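Local coordinates for protein CsuC (Acinetobacter baumannii, PDB 6FJY) that acts as the periplasmic chaperone of the archaic chaperone-usher Csu pili, binding the tip adhesin subunit CsuE in a pre-assembly complex, probably by donor-strand complementation, at residues F3-I8 with T19-Q24; Q160-L165 with T202-I207; V78-G83 with L120-K125; R36-N41 with Y49-E54; R174-K179 with Y222-S227. All blocks are in the same frame, centred on the assembly; numbering follows the deposited sequence.

Contact 1 of 5, residues F3-I8 with T19-Q24; sequences FLIWPI and TAVWLQ
Leu4 and Gln24 form a hydrogen-bonded antiparallel pair, with Leu4 N to Gln24 O and Gln24 N to Leu4 O both 2.9 Å. Two residues along from Leu4, Trp6 pairs with Trp22 less evenly: Trp22 N reaches Trp6 O at 2.7 Å, whereas the return bond from Trp6 N to Trp22 O stretches to 3.3 Å. These four bonds join the N-terminal strand 3-6 to strand 18-25 in the Ig-like beta-sandwich of a PapD-type chaperone domain. Ile5 and Leu23 make the non-hydrogen-bonded pair between them, and on their face of the sheet Tyr116 and Val33 also pack. There Leu23 CD2 is shared, lying 3.5 Å from Phe3 CZ and 3.6 Å from Ile5 CG1, and the same Ile5 CG1 also touches Val21 CG1. A cis peptide bond before Pro7 comes as the strand ends, and the proline ring sets CD against Ala20 O. On the face of Leu4 and Gln24, Leu4 CD2 lies against Gln24 CB, and a chain of the partner protein packs on Leu4, Trp6 and Pro7. Trp6 holds CG between its backbone N and carbonyl carbon (chi1 63°), which turns the indole back over its neighbour strand. The two indoles meet obliquely, planes 36° apart, with Trp22 CD1 over one face of the Trp6 ring, 3.3 Å from Trp6 CZ2.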
# COMPACT_ATOMS: atom_id res chain seq x y z
N PHE A 3 2.70 7.84 12.82
CA PHE A 3 3.13 7.83 11.44
C PHE A 3 2.27 6.86 10.62
O PHE A 3 2.00 5.74 11.05
CB PHE A 3 4.59 7.42 11.34
CG PHE A 3 5.28 7.93 10.14
CD1 PHE A 3 5.31 9.29 9.88
CD2 PHE A 3 5.92 7.06 9.27
CE1 PHE A 3 5.95 9.78 8.76
CE2 PHE A 3 6.57 7.54 8.15
CZ PHE A 3 6.58 8.90 7.89
N LEU A 4 1.89 7.30 9.44
CA LEU A 4 1.13 6.53 8.47
C LEU A 4 1.90 6.51 7.16
O LEU A 4 2.20 7.56 6.59
CB LEU A 4 -0.26 7.14 8.30
CG LEU A 4 -1.24 6.65 7.24
CD1 LEU A 4 -2.63 6.77 7.80
CD2 LEU A 4 -1.11 7.51 6.01
N ILE A 5 2.26 5.31 6.69
CA ILE A 5 3.02 5.14 5.46
C ILE A 5 2.35 4.06 4.62
O ILE A 5 2.15 2.93 5.09
CB ILE A 5 4.50 4.80 5.74
CG1 ILE A 5 5.20 4.41 4.44
CG2 ILE A 5 4.64 3.71 6.78
CD1 ILE A 5 6.68 4.24 4.61
N TRP A 6 1.99 4.40 3.38
CA TRP A 6 1.32 3.51 2.45
C TRP A 6 1.64 3.96 1.03
O TRP A 6 1.88 5.15 0.80
CB TRP A 6 -0.21 3.51 2.64
CG TRP A 6 -0.83 4.84 2.36
CD1 TRP A 6 -0.77 5.94 3.14
CD2 TRP A 6 -1.60 5.21 1.20
NE1 TRP A 6 -1.45 6.98 2.55
CE2 TRP A 6 -1.97 6.55 1.36
CE3 TRP A 6 -2.00 4.53 0.05
CZ2 TRP A 6 -2.75 7.23 0.43
CZ3 TRP A 6 -2.77 5.21 -0.89
CH2 TRP A 6 -3.13 6.55 -0.69
N PRO A 7 1.64 3.04 0.06
CA PRO A 7 1.43 1.60 0.33
C PRO A 7 2.67 0.85 0.84
O PRO A 7 3.80 1.24 0.57
CB PRO A 7 0.98 1.06 -1.04
CG PRO A 7 1.60 1.97 -2.04
CD PRO A 7 1.64 3.35 -1.38
N ILE A 8 2.42 -0.21 1.62
CA ILE A 8 3.50 -1.05 2.12
C ILE A 8 3.87 -2.19 1.17
O ILE A 8 4.82 -2.93 1.46
CB ILE A 8 3.13 -1.59 3.52
CG1 ILE A 8 1.76 -2.23 3.49
CG2 ILE A 8 3.15 -0.45 4.57
CD1 ILE A 8 1.31 -2.69 4.86
N THR A 19 6.78 5.41 -9.01
CA THR A 19 5.59 5.27 -8.18
C THR A 19 5.76 6.13 -6.94
O THR A 19 6.84 6.64 -6.65
CB THR A 19 5.32 3.82 -7.78
OG1 THR A 19 4.02 3.72 -7.19
CG2 THR A 19 6.36 3.35 -6.79
N ALA A 20 4.67 6.26 -6.18
CA ALA A 20 4.62 7.14 -5.02
C ALA A 20 4.24 6.36 -3.77
O ALA A 20 3.44 5.43 -3.82
CB ALA A 20 3.62 8.29 -5.25
N VAL A 21 4.84 6.76 -2.65
CA VAL A 21 4.47 6.29 -1.33
C VAL A 21 4.17 7.52 -0.49
O VAL A 21 4.89 8.52 -0.57
CB VAL A 21 5.56 5.43 -0.67
CG1 VAL A 21 5.20 5.13 0.77
CG2 VAL A 21 5.74 4.10 -1.45
N TRP A 22 3.08 7.48 0.27
CA TRP A 22 2.64 8.63 1.05
C TRP A 22 3.15 8.52 2.47
O TRP A 22 3.15 7.44 3.07
CB TRP A 22 1.12 8.75 1.01
CG TRP A 22 0.64 9.06 -0.35
CD1 TRP A 22 -0.01 8.22 -1.20
CD2 TRP A 22 0.78 10.30 -1.06
NE1 TRP A 22 -0.29 8.85 -2.38
CE2 TRP A 22 0.18 10.13 -2.32
CE3 TRP A 22 1.34 11.54 -0.74
CZ2 TRP A 22 0.14 11.15 -3.27
CZ3 TRP A 22 1.28 12.56 -1.68
CH2 TRP A 22 0.70 12.35 -2.94
N LEU A 23 3.61 9.65 3.00
CA LEU A 23 4.05 9.78 4.38
C LEU A 23 3.17 10.83 5.03
O LEU A 23 3.19 12.00 4.63
CB LEU A 23 5.51 10.24 4.42
CG LEU A 23 6.50 9.20 3.89
CD1 LEU A 23 7.93 9.73 3.98
CD2 LEU A 23 6.34 7.87 4.60
N GLN A 24 2.39 10.42 6.03
CA GLN A 24 1.42 11.29 6.66
C GLN A 24 1.53 11.21 8.18
O GLN A 24 1.51 10.12 8.76
CB GLN A 24 0.00 10.93 6.18
CG GLN A 24 -1.07 11.93 6.61
CD GLN A 24 -2.34 11.74 5.82
OE1 GLN A 24 -2.43 10.83 4.99
NE2 GLN A 24 -3.33 12.59 6.06

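Contact 2 of 5, residues Q160-L165 with T202-I207; sequences QSELYL and TVKFAI
Leu165 and Val203 exchange two nearly straight backbone bonds, Leu165 N to Val203 O at 2.8 Å and Val203 N to Leu165 O at 2.9 Å. A third, Phe205 N to Leu163 O, is 2.7 Å; beyond it the pairing weakens, and Ile207 N to Ser161 O is weak. This is the antiparallel edge of a five-stranded sheet in the second, C-terminal domain of the chaperone. Among apolar contacts, Ile207 CG1 meets Leu163 CB and Leu165 CD2 comes near Phe205 CE2, 4.2 Å away, the two side chains crossing at about a right angle. On the face of Tyr164 and Lys204, opposite Leu165 and Val203, the lysine runs alongside the tyrosine, its CB over the ring centre in a CH-pi contact 4.0 Å from the centroid. Glu162 OE1 lies 3.3 Å from Lys204 CD, and a long salt bridge of 3.7 Å joins it to Lys204 NZ. That oxygen is buried without a hydrogen-bonding partner, a cost the long ion pair probably offsets only in part.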
# COMPACT_ATOMS: atom_id res chain seq x y z
N GLN A 160 22.31 -29.08 12.13
CA GLN A 160 20.86 -29.05 12.23
C GLN A 160 20.20 -29.36 10.89
O GLN A 160 20.87 -29.82 9.96
CB GLN A 160 20.39 -27.69 12.75
N SER A 161 18.90 -29.12 10.79
CA SER A 161 18.15 -29.36 9.57
C SER A 161 17.70 -28.03 8.99
O SER A 161 17.34 -27.11 9.72
CB SER A 161 16.94 -30.26 9.83
OG SER A 161 17.34 -31.55 10.26
N GLU A 162 17.72 -27.95 7.66
CA GLU A 162 17.36 -26.72 6.97
C GLU A 162 16.54 -27.04 5.73
O GLU A 162 16.93 -27.88 4.92
CB GLU A 162 18.61 -25.92 6.58
CG GLU A 162 19.36 -25.28 7.74
CD GLU A 162 20.55 -24.46 7.27
OE1 GLU A 162 21.05 -24.71 6.15
OE2 GLU A 162 20.98 -23.55 8.01
N LEU A 163 15.39 -26.36 5.59
CA LEU A 163 14.52 -26.52 4.44
C LEU A 163 14.96 -25.56 3.35
O LEU A 163 15.12 -24.36 3.59
CB LEU A 163 13.06 -26.24 4.81
CG LEU A 163 12.07 -26.23 3.63
CD1 LEU A 163 12.04 -27.56 2.93
CD2 LEU A 163 10.68 -25.80 4.06
N TYR A 164 15.13 -26.08 2.14
CA TYR A 164 15.54 -25.30 0.98
C TYR A 164 14.33 -25.12 0.07
O TYR A 164 13.65 -26.10 -0.25
CB TYR A 164 16.67 -25.99 0.22
CG TYR A 164 18.02 -26.04 0.92
CD1 TYR A 164 18.22 -26.85 2.03
CD2 TYR A 164 19.10 -25.31 0.45
CE1 TYR A 164 19.45 -26.91 2.67
CE2 TYR A 164 20.33 -25.37 1.07
CZ TYR A 164 20.51 -26.17 2.18
OH TYR A 164 21.74 -26.21 2.79
N LEU A 165 14.07 -23.88 -0.34
CA LEU A 165 13.01 -23.57 -1.28
C LEU A 165 13.61 -22.88 -2.50
O LEU A 165 14.38 -21.93 -2.36
CB LEU A 165 11.95 -22.67 -0.64
CG LEU A 165 10.68 -23.32 -0.11
CD1 LEU A 165 10.94 -24.72 0.37
CD2 LEU A 165 10.09 -22.48 1.03
N THR A 202 17.03 -19.27 -4.58
CA THR A 202 16.86 -20.34 -3.61
C THR A 202 17.21 -19.79 -2.23
O THR A 202 18.18 -19.04 -2.09
CB THR A 202 17.75 -21.56 -3.93
OG1 THR A 202 17.43 -22.10 -5.22
CG2 THR A 202 17.59 -22.66 -2.86
N VAL A 203 16.39 -20.14 -1.23
CA VAL A 203 16.64 -19.77 0.15
C VAL A 203 16.45 -20.99 1.04
O VAL A 203 15.81 -21.97 0.66
CB VAL A 203 15.74 -18.62 0.65
CG1 VAL A 203 16.42 -17.30 0.42
CG2 VAL A 203 14.40 -18.67 -0.03
N LYS A 204 17.01 -20.91 2.25
CA LYS A 204 16.92 -21.99 3.22
C LYS A 204 16.43 -21.46 4.56
O LYS A 204 16.63 -20.30 4.90
CB LYS A 204 18.26 -22.72 3.38
CG LYS A 204 19.49 -21.84 3.54
CD LYS A 204 20.73 -22.72 3.59
CE LYS A 204 22.01 -21.92 3.78
NZ LYS A 204 23.20 -22.82 3.86
N PHE A 205 15.78 -22.34 5.32
CA PHE A 205 15.21 -21.95 6.60
C PHE A 205 15.64 -22.91 7.71
O PHE A 205 16.48 -23.78 7.48
CB PHE A 205 13.68 -21.96 6.52
CG PHE A 205 13.10 -20.87 5.67
CD1 PHE A 205 13.75 -19.65 5.53
CD2 PHE A 205 11.91 -21.06 5.01
CE1 PHE A 205 13.21 -18.65 4.73
CE2 PHE A 205 11.37 -20.07 4.21
CZ PHE A 205 12.02 -18.86 4.07
N ALA A 206 15.06 -22.75 8.89
CA ALA A 206 15.39 -23.55 10.07
C ALA A 206 14.19 -24.41 10.41
O ALA A 206 13.09 -23.89 10.62
CB ALA A 206 15.77 -22.65 11.25
N ILE A 207 14.38 -25.73 10.46
CA ILE A 207 13.25 -26.64 10.67
C ILE A 207 13.65 -27.82 11.54
O ILE A 207 14.73 -27.85 12.14
CB ILE A 207 12.67 -27.14 9.33
CG1 ILE A 207 13.78 -27.69 8.43
CG2 ILE A 207 11.88 -26.05 8.62
CD1 ILE A 207 13.80 -29.18 8.33

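Contact 3 of 5, residues V78-G83 with L120-K125; sequences VNLPDG and LFAYGK
Leu80 turns its CG anti to its own carbonyl carbon (chi1 -54°), and with chi2 near 163° the CD1 methyl is carried to Ala122, 3.5 Å from Ala122 CB. The same methyl passes 3.8 Å from Tyr123 N, while Leu80 CB rests 4.0 Å from Gly124 CA. Asp82 takes a similar first torsion (chi1 -58°), which lays its carboxylate obliquely across the root of the Lys125 side chain: Asp82 OD1 is 3.8 Å from Lys125 CG, and the lysine, bent at chi2 and chi3, leads its end away from the segment. Within the Ig-like N-terminal domain of this PapD-family chaperone, the contact brings the loop between strands 69-76 and 85-95 onto the end of the long strand 109-123. Tyr88 and Gln86 of strand 85-95 also touch Leu80, which is buried, whereas Asp82 and Lys125 are exposed. The backbones meet beyond Leu80. Gly124 CA gives Pro81 O a nearly straight CA-H...O contact at 3.2 Å. Gly83 N donates to Lys125 O at 2.6 Å, in the plane of that carbonyl.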
# COMPACT_ATOMS: atom_id res chain seq x y z
N VAL A 78 17.31 4.01 -14.56
CA VAL A 78 17.60 3.32 -15.81
C VAL A 78 16.47 2.32 -16.04
O VAL A 78 15.67 2.03 -15.15
CB VAL A 78 18.97 2.61 -15.78
CG1 VAL A 78 20.10 3.61 -15.54
CG2 VAL A 78 18.98 1.53 -14.72
N ASN A 79 16.40 1.80 -17.26
CA ASN A 79 15.42 0.78 -17.59
C ASN A 79 15.94 -0.61 -17.27
O ASN A 79 17.13 -0.90 -17.41
CB ASN A 79 15.00 0.90 -19.05
CG ASN A 79 14.23 2.18 -19.33
OD1 ASN A 79 13.25 2.47 -18.64
ND2 ASN A 79 14.69 2.96 -20.29
N LEU A 80 15.04 -1.46 -16.84
CA LEU A 80 15.33 -2.80 -16.36
C LEU A 80 15.32 -3.80 -17.51
O LEU A 80 14.70 -3.56 -18.55
CB LEU A 80 14.31 -3.19 -15.30
CG LEU A 80 14.26 -2.13 -14.19
CD1 LEU A 80 13.01 -2.25 -13.34
CD2 LEU A 80 15.54 -2.17 -13.34
N PRO A 81 16.00 -4.93 -17.35
CA PRO A 81 15.99 -5.95 -18.41
C PRO A 81 14.58 -6.44 -18.68
O PRO A 81 13.73 -6.50 -17.79
CB PRO A 81 16.86 -7.07 -17.84
CG PRO A 81 17.70 -6.41 -16.80
CD PRO A 81 16.87 -5.33 -16.22
N ASP A 82 14.33 -6.78 -19.94
CA ASP A 82 13.02 -7.25 -20.35
C ASP A 82 12.70 -8.55 -19.62
O ASP A 82 13.57 -9.40 -19.41
CB ASP A 82 13.00 -7.47 -21.87
CG ASP A 82 13.35 -6.20 -22.67
OD1 ASP A 82 13.63 -5.15 -22.06
OD2 ASP A 82 13.33 -6.26 -23.92
N GLY A 83 11.43 -8.69 -19.22
CA GLY A 83 10.94 -9.90 -18.59
C GLY A 83 11.47 -10.19 -17.20
O GLY A 83 11.47 -11.35 -16.79
N LEU A 120 9.64 -3.78 -2.28
CA LEU A 120 9.44 -2.97 -3.46
C LEU A 120 9.86 -3.77 -4.69
O LEU A 120 10.94 -4.37 -4.70
CB LEU A 120 10.26 -1.69 -3.35
CG LEU A 120 10.23 -0.81 -4.59
CD1 LEU A 120 8.81 -0.23 -4.84
CD2 LEU A 120 11.25 0.26 -4.44
N PHE A 121 9.00 -3.81 -5.70
CA PHE A 121 9.29 -4.55 -6.92
C PHE A 121 9.14 -3.67 -8.15
O PHE A 121 8.14 -2.97 -8.30
CB PHE A 121 8.39 -5.77 -7.07
CG PHE A 121 8.55 -6.75 -5.96
CD1 PHE A 121 9.61 -7.63 -5.96
CD2 PHE A 121 7.62 -6.81 -4.93
CE1 PHE A 121 9.77 -8.55 -4.93
CE2 PHE A 121 7.78 -7.72 -3.90
CZ PHE A 121 8.85 -8.60 -3.91
N ALA A 122 10.11 -3.76 -9.06
CA ALA A 122 10.07 -3.05 -10.33
C ALA A 122 10.21 -4.04 -11.48
O ALA A 122 10.88 -5.08 -11.37
CB ALA A 122 11.15 -1.97 -10.38
N TYR A 123 9.56 -3.72 -12.60
CA TYR A 123 9.33 -4.67 -13.68
C TYR A 123 9.92 -4.16 -14.98
O TYR A 123 9.73 -3.00 -15.35
CB TYR A 123 7.84 -4.97 -13.84
CG TYR A 123 7.31 -5.70 -12.63
CD1 TYR A 123 7.42 -7.08 -12.54
CD2 TYR A 123 6.76 -5.00 -11.56
CE1 TYR A 123 6.96 -7.74 -11.42
CE2 TYR A 123 6.30 -5.66 -10.42
CZ TYR A 123 6.42 -7.03 -10.35
OH TYR A 123 5.97 -7.71 -9.25
N GLY A 124 10.66 -5.04 -15.65
CA GLY A 124 11.06 -4.82 -17.01
C GLY A 124 9.93 -5.13 -17.97
O GLY A 124 8.83 -5.52 -17.59
N LYS A 125 10.23 -4.97 -19.26
CA LYS A 125 9.21 -5.08 -20.29
C LYS A 125 8.64 -6.49 -20.35
O LYS A 125 9.38 -7.47 -20.22
CB LYS A 125 9.79 -4.70 -21.65
CG LYS A 125 10.33 -3.28 -21.71
CD LYS A 125 9.30 -2.27 -21.23
CE LYS A 125 8.09 -2.20 -22.16
NZ LYS A 125 7.08 -1.22 -21.67

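Contact 4 of 5, residues R36-N41 with Y49-E54; sequences RVFKWN and YSEQSE
Lys39 and Ser50 form the hydrogen-bonded antiparallel pair of a beta hairpin, strands 31-41 and 48-50, in the Ig-like N-terminal domain. Lys39 N to Ser50 O is 2.8 Å and Ser50 N to Lys39 O is 3.0 Å. The close packing lies at the next pair, Trp40 with Tyr49. Trp40, CG anti to its backbone N (chi1 177°), sets its indole beside the tyrosine, and Tyr49 CE1 rests over one face of that ring, 3.7 Å from Trp40 CD1, with the planes 34° apart. The indole is buried: Phe121 and Pro119 of strand 109-123 touch it, Arg89 adds a cation-pi contact, and Trp40 NE1 is hydrogen-bonded to Asp47. On the solvent side, by contrast, Tyr49 and Glu51 are exposed. There the edge of the Phe38 ring meets the backbone of Ser50 and Glu51, and Glu51 CG stays 4.1 Å from Phe38 CE1. Gln52 CB packs against Lys39 CB, and the chain returns at Glu54, which the extended lysine crosses obliquely. Each carboxylate oxygen has a partner: Glu54 OE1 is hydrogen-bonded to Tyr88 OH, while Lys39 NZ meets the syn lone pair of Glu54 OE2 in a salt bridge of 2.6 Å.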
# COMPACT_ATOMS: atom_id res chain seq x y z
N ARG A 36 15.77 5.24 2.36
CA ARG A 36 16.79 4.59 1.53
C ARG A 36 16.17 3.42 0.79
O ARG A 36 15.17 2.84 1.22
CB ARG A 36 17.97 4.11 2.37
CG ARG A 36 18.87 5.23 2.90
CD ARG A 36 19.89 4.70 3.89
NE ARG A 36 19.25 4.21 5.11
CZ ARG A 36 19.90 3.59 6.09
NH1 ARG A 36 21.20 3.36 5.98
NH2 ARG A 36 19.25 3.18 7.17
N VAL A 37 16.73 3.08 -0.37
CA VAL A 37 16.25 1.93 -1.13
C VAL A 37 17.43 1.02 -1.43
O VAL A 37 18.42 1.45 -2.02
CB VAL A 37 15.53 2.34 -2.43
CG1 VAL A 37 15.03 1.10 -3.18
CG2 VAL A 37 14.38 3.26 -2.12
N PHE A 38 17.32 -0.23 -1.03
CA PHE A 38 18.36 -1.23 -1.19
C PHE A 38 17.92 -2.28 -2.19
O PHE A 38 16.74 -2.60 -2.30
CB PHE A 38 18.69 -1.90 0.15
CG PHE A 38 19.31 -0.97 1.16
CD1 PHE A 38 20.68 -0.80 1.21
CD2 PHE A 38 18.51 -0.24 2.04
CE1 PHE A 38 21.25 0.06 2.14
CE2 PHE A 38 19.08 0.61 2.96
CZ PHE A 38 20.45 0.77 3.01
N LYS A 39 18.90 -2.80 -2.93
CA LYS A 39 18.64 -3.93 -3.80
C LYS A 39 18.62 -5.19 -2.95
O LYS A 39 19.38 -5.33 -1.99
CB LYS A 39 19.70 -4.04 -4.88
CG LYS A 39 19.25 -4.81 -6.11
CD LYS A 39 20.14 -4.50 -7.31
CE LYS A 39 19.63 -5.15 -8.59
NZ LYS A 39 20.48 -4.79 -9.77
N TRP A 40 17.69 -6.09 -3.28
CA TRP A 40 17.36 -7.25 -2.47
C TRP A 40 17.59 -8.50 -3.31
O TRP A 40 16.97 -8.66 -4.37
CB TRP A 40 15.92 -7.15 -2.00
CG TRP A 40 15.38 -8.29 -1.20
CD1 TRP A 40 16.08 -9.27 -0.58
CD2 TRP A 40 13.99 -8.56 -0.96
NE1 TRP A 40 15.22 -10.14 0.04
CE2 TRP A 40 13.93 -9.73 -0.17
CE3 TRP A 40 12.81 -7.93 -1.33
CZ2 TRP A 40 12.73 -10.28 0.25
CZ3 TRP A 40 11.60 -8.48 -0.92
CH2 TRP A 40 11.58 -9.65 -0.13
N ASN A 41 18.45 -9.39 -2.84
CA ASN A 41 18.72 -10.64 -3.53
C ASN A 41 18.79 -11.75 -2.50
O ASN A 41 18.86 -11.49 -1.29
CB ASN A 41 20.03 -10.60 -4.34
CG ASN A 41 21.27 -10.41 -3.48
OD1 ASN A 41 21.80 -11.37 -2.91
ND2 ASN A 41 21.75 -9.18 -3.39
N TYR A 49 21.19 -7.38 1.19
CA TYR A 49 20.74 -6.06 0.79
C TYR A 49 21.95 -5.20 0.47
O TYR A 49 22.99 -5.32 1.13
CB TYR A 49 19.90 -5.42 1.89
CG TYR A 49 18.91 -6.37 2.53
CD1 TYR A 49 17.67 -6.63 1.95
CD2 TYR A 49 19.21 -7.01 3.73
CE1 TYR A 49 16.76 -7.50 2.55
CE2 TYR A 49 18.32 -7.87 4.33
CZ TYR A 49 17.11 -8.12 3.74
OH TYR A 49 16.23 -8.98 4.36
N SER A 50 21.84 -4.36 -0.56
CA SER A 50 22.97 -3.57 -1.03
C SER A 50 22.53 -2.21 -1.53
O SER A 50 21.41 -2.04 -2.02
CB SER A 50 23.73 -4.30 -2.15
OG SER A 50 22.86 -4.62 -3.22
N GLU A 51 23.45 -1.25 -1.43
CA GLU A 51 23.23 0.09 -1.95
C GLU A 51 23.04 0.02 -3.46
O GLU A 51 23.53 -0.88 -4.13
CB GLU A 51 24.39 1.01 -1.59
CG GLU A 51 24.46 1.36 -0.12
CD GLU A 51 25.46 2.45 0.19
OE1 GLU A 51 26.44 2.61 -0.59
OE2 GLU A 51 25.29 3.14 1.21
N GLN A 52 22.31 0.99 -3.99
CA GLN A 52 21.85 0.92 -5.36
C GLN A 52 21.43 2.31 -5.83
O GLN A 52 20.96 3.13 -5.03
CB GLN A 52 20.71 -0.10 -5.45
CG GLN A 52 19.77 0.07 -6.61
CD GLN A 52 18.59 0.96 -6.29
OE1 GLN A 52 17.73 1.15 -7.12
NE2 GLN A 52 18.55 1.49 -5.07
N SER A 53 21.61 2.57 -7.13
CA SER A 53 21.20 3.82 -7.77
C SER A 53 20.13 3.62 -8.84
O SER A 53 19.85 4.56 -9.60
CB SER A 53 22.41 4.52 -8.39
OG SER A 53 23.43 4.69 -7.43
N GLU A 54 19.56 2.42 -8.95
CA GLU A 54 18.58 2.14 -9.99
C GLU A 54 17.24 2.77 -9.65
O GLU A 54 16.52 3.24 -10.55
CB GLU A 54 18.42 0.64 -10.18
CG GLU A 54 19.72 -0.10 -10.46
CD GLU A 54 19.58 -1.60 -10.31
OE1 GLU A 54 18.48 -2.06 -9.91
OE2 GLU A 54 20.56 -2.33 -10.58

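Contact 5 of 5, residues R174-K179 with Y222-S227; sequences RLSALK and YGVDSS
Val224 O is approached by three groups of the opposing segment: Ser176 N at 3.1 Å, Ser176 OG weakly at 3.5 Å, and a CA-H...O contact from Leu175 CA at 3.2 Å. In the Ig-like beta-sandwich of the C-terminal domain, the contact sets strand 220-225, at one edge of the five-stranded sheet, beside strand 173-175 and the irregular chain after it, running antiparallel. Between Leu175 and Asp225 there is a single bridge, and past Ser176 the remaining bonds are weak. Ser176 holds OG between its backbone N and carbonyl carbon (chi1 57°), which lays the hydroxyl against Val224 CB. Leu175 packs on Leu165 and Ile234. The other end is more polar: Ser226 N donates to Arg174 O at 2.9 Å. The arginine is buried, with Tyr9 in cation-pi contact and Tyr196 OH bonded to NH1. Its other terminal nitrogen, Arg174 NH2, donates to Ser226 O at 2.9 Å from 51° above the carbonyl plane.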
# COMPACT_ATOMS: atom_id res chain seq x y z
N ARG A 174 5.37 -15.07 -1.80
CA ARG A 174 5.29 -14.69 -0.39
C ARG A 174 4.48 -15.79 0.29
O ARG A 174 3.25 -15.84 0.18
CB ARG A 174 4.68 -13.30 -0.20
CG ARG A 174 4.72 -12.82 1.26
CD ARG A 174 4.27 -11.35 1.48
NE ARG A 174 3.31 -10.90 0.48
CZ ARG A 174 3.53 -9.92 -0.39
NH1 ARG A 174 4.68 -9.26 -0.39
NH2 ARG A 174 2.59 -9.60 -1.27
N LEU A 175 5.18 -16.70 0.97
CA LEU A 175 4.58 -17.87 1.58
C LEU A 175 4.28 -17.60 3.04
O LEU A 175 5.09 -16.98 3.75
CB LEU A 175 5.51 -19.07 1.45
CG LEU A 175 5.92 -19.48 0.04
CD1 LEU A 175 6.86 -20.67 0.13
CD2 LEU A 175 4.70 -19.81 -0.83
N SER A 176 3.12 -18.08 3.50
CA SER A 176 2.66 -17.86 4.87
C SER A 176 2.63 -19.16 5.65
O SER A 176 3.38 -19.31 6.62
CB SER A 176 1.30 -17.16 4.87
OG SER A 176 0.33 -17.90 4.15
N ALA A 177 1.77 -20.11 5.28
CA ALA A 177 1.62 -21.35 6.02
C ALA A 177 2.01 -22.51 5.12
O ALA A 177 1.59 -22.57 3.96
CB ALA A 177 0.19 -21.53 6.54
N LEU A 178 2.80 -23.44 5.66
CA LEU A 178 3.34 -24.56 4.90
C LEU A 178 2.72 -25.88 5.39
O LEU A 178 1.53 -25.91 5.75
CB LEU A 178 4.86 -24.52 5.00
CG LEU A 178 5.65 -23.44 4.25
CD1 LEU A 178 5.61 -22.10 4.97
CD2 LEU A 178 7.09 -23.87 4.07
N LYS A 179 3.52 -26.95 5.40
CA LYS A 179 3.12 -28.28 5.85
C LYS A 179 1.92 -28.82 5.06
O LYS A 179 1.49 -28.21 4.07
CB LYS A 179 2.82 -28.29 7.35
CG LYS A 179 3.20 -29.60 8.06
CD LYS A 179 2.79 -29.62 9.52
CE LYS A 179 1.29 -29.79 9.69
NZ LYS A 179 0.87 -31.21 9.65
N TYR A 222 2.44 -28.04 0.84
CA TYR A 222 1.31 -27.16 0.59
C TYR A 222 1.55 -25.80 1.23
O TYR A 222 2.01 -25.72 2.37
CB TYR A 222 0.02 -27.78 1.13
CG TYR A 222 -0.58 -28.83 0.23
CD1 TYR A 222 -0.54 -28.69 -1.15
CD2 TYR A 222 -1.20 -29.96 0.77
CE1 TYR A 222 -1.10 -29.65 -1.98
CE2 TYR A 222 -1.76 -30.92 -0.05
CZ TYR A 222 -1.71 -30.77 -1.43
OH TYR A 222 -2.27 -31.72 -2.24
N GLY A 223 1.25 -24.73 0.49
CA GLY A 223 1.51 -23.39 0.97
C GLY A 223 0.50 -22.39 0.45
O GLY A 223 -0.31 -22.69 -0.43
N VAL A 224 0.56 -21.18 1.01
CA VAL A 224 -0.32 -20.08 0.63
C VAL A 224 0.57 -18.92 0.19
O VAL A 224 1.49 -18.54 0.92
CB VAL A 224 -1.23 -19.65 1.80
CG1 VAL A 224 -2.01 -18.38 1.44
CG2 VAL A 224 -2.19 -20.76 2.18
N ASP A 225 0.31 -18.39 -1.00
CA ASP A 225 1.10 -17.30 -1.55
C ASP A 225 0.24 -16.05 -1.59
O ASP A 225 -0.90 -16.08 -2.07
CB ASP A 225 1.63 -17.62 -2.95
CG ASP A 225 2.44 -16.47 -3.56
OD1 ASP A 225 3.30 -15.88 -2.85
OD2 ASP A 225 2.23 -16.15 -4.75
N SER A 226 0.78 -14.96 -1.06
CA SER A 226 0.10 -13.67 -1.04
C SER A 226 0.71 -12.67 -2.02
O SER A 226 0.46 -11.47 -1.91
CB SER A 226 0.13 -13.12 0.39
OG SER A 226 -0.26 -14.16 1.27
N SER A 227 1.50 -13.17 -2.98
CA SER A 227 2.18 -12.31 -3.94
C SER A 227 1.21 -11.57 -4.86
O SER A 227 1.42 -10.40 -5.19
CB SER A 227 3.16 -13.14 -4.77
OG SER A 227 2.49 -14.07 -5.60

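The five contacts divide between the two domains of the chaperone. Contacts 1, 3 and 4 reach one mixed sheet of the N-terminal Ig-like domain, and contacts 2 and 5 meet in the C-terminal domain. Along the chain contacts 1, 4 and 3 follow in series before contacts 2 and 5, whose segments alternate. Contacts 3 and 4, with centres about 14 Å apart, touch where Leu120 packs on Val37; contacts 2 and 5, with centres about 15 Å apart, also touch, Leu163 packing on Leu178. The centres of contacts 1 and 2 lie about 33 Å apart, on opposite sides of the chain's centre, consistent with a two-domain body; the partner protein reaches contacts 1 and 4.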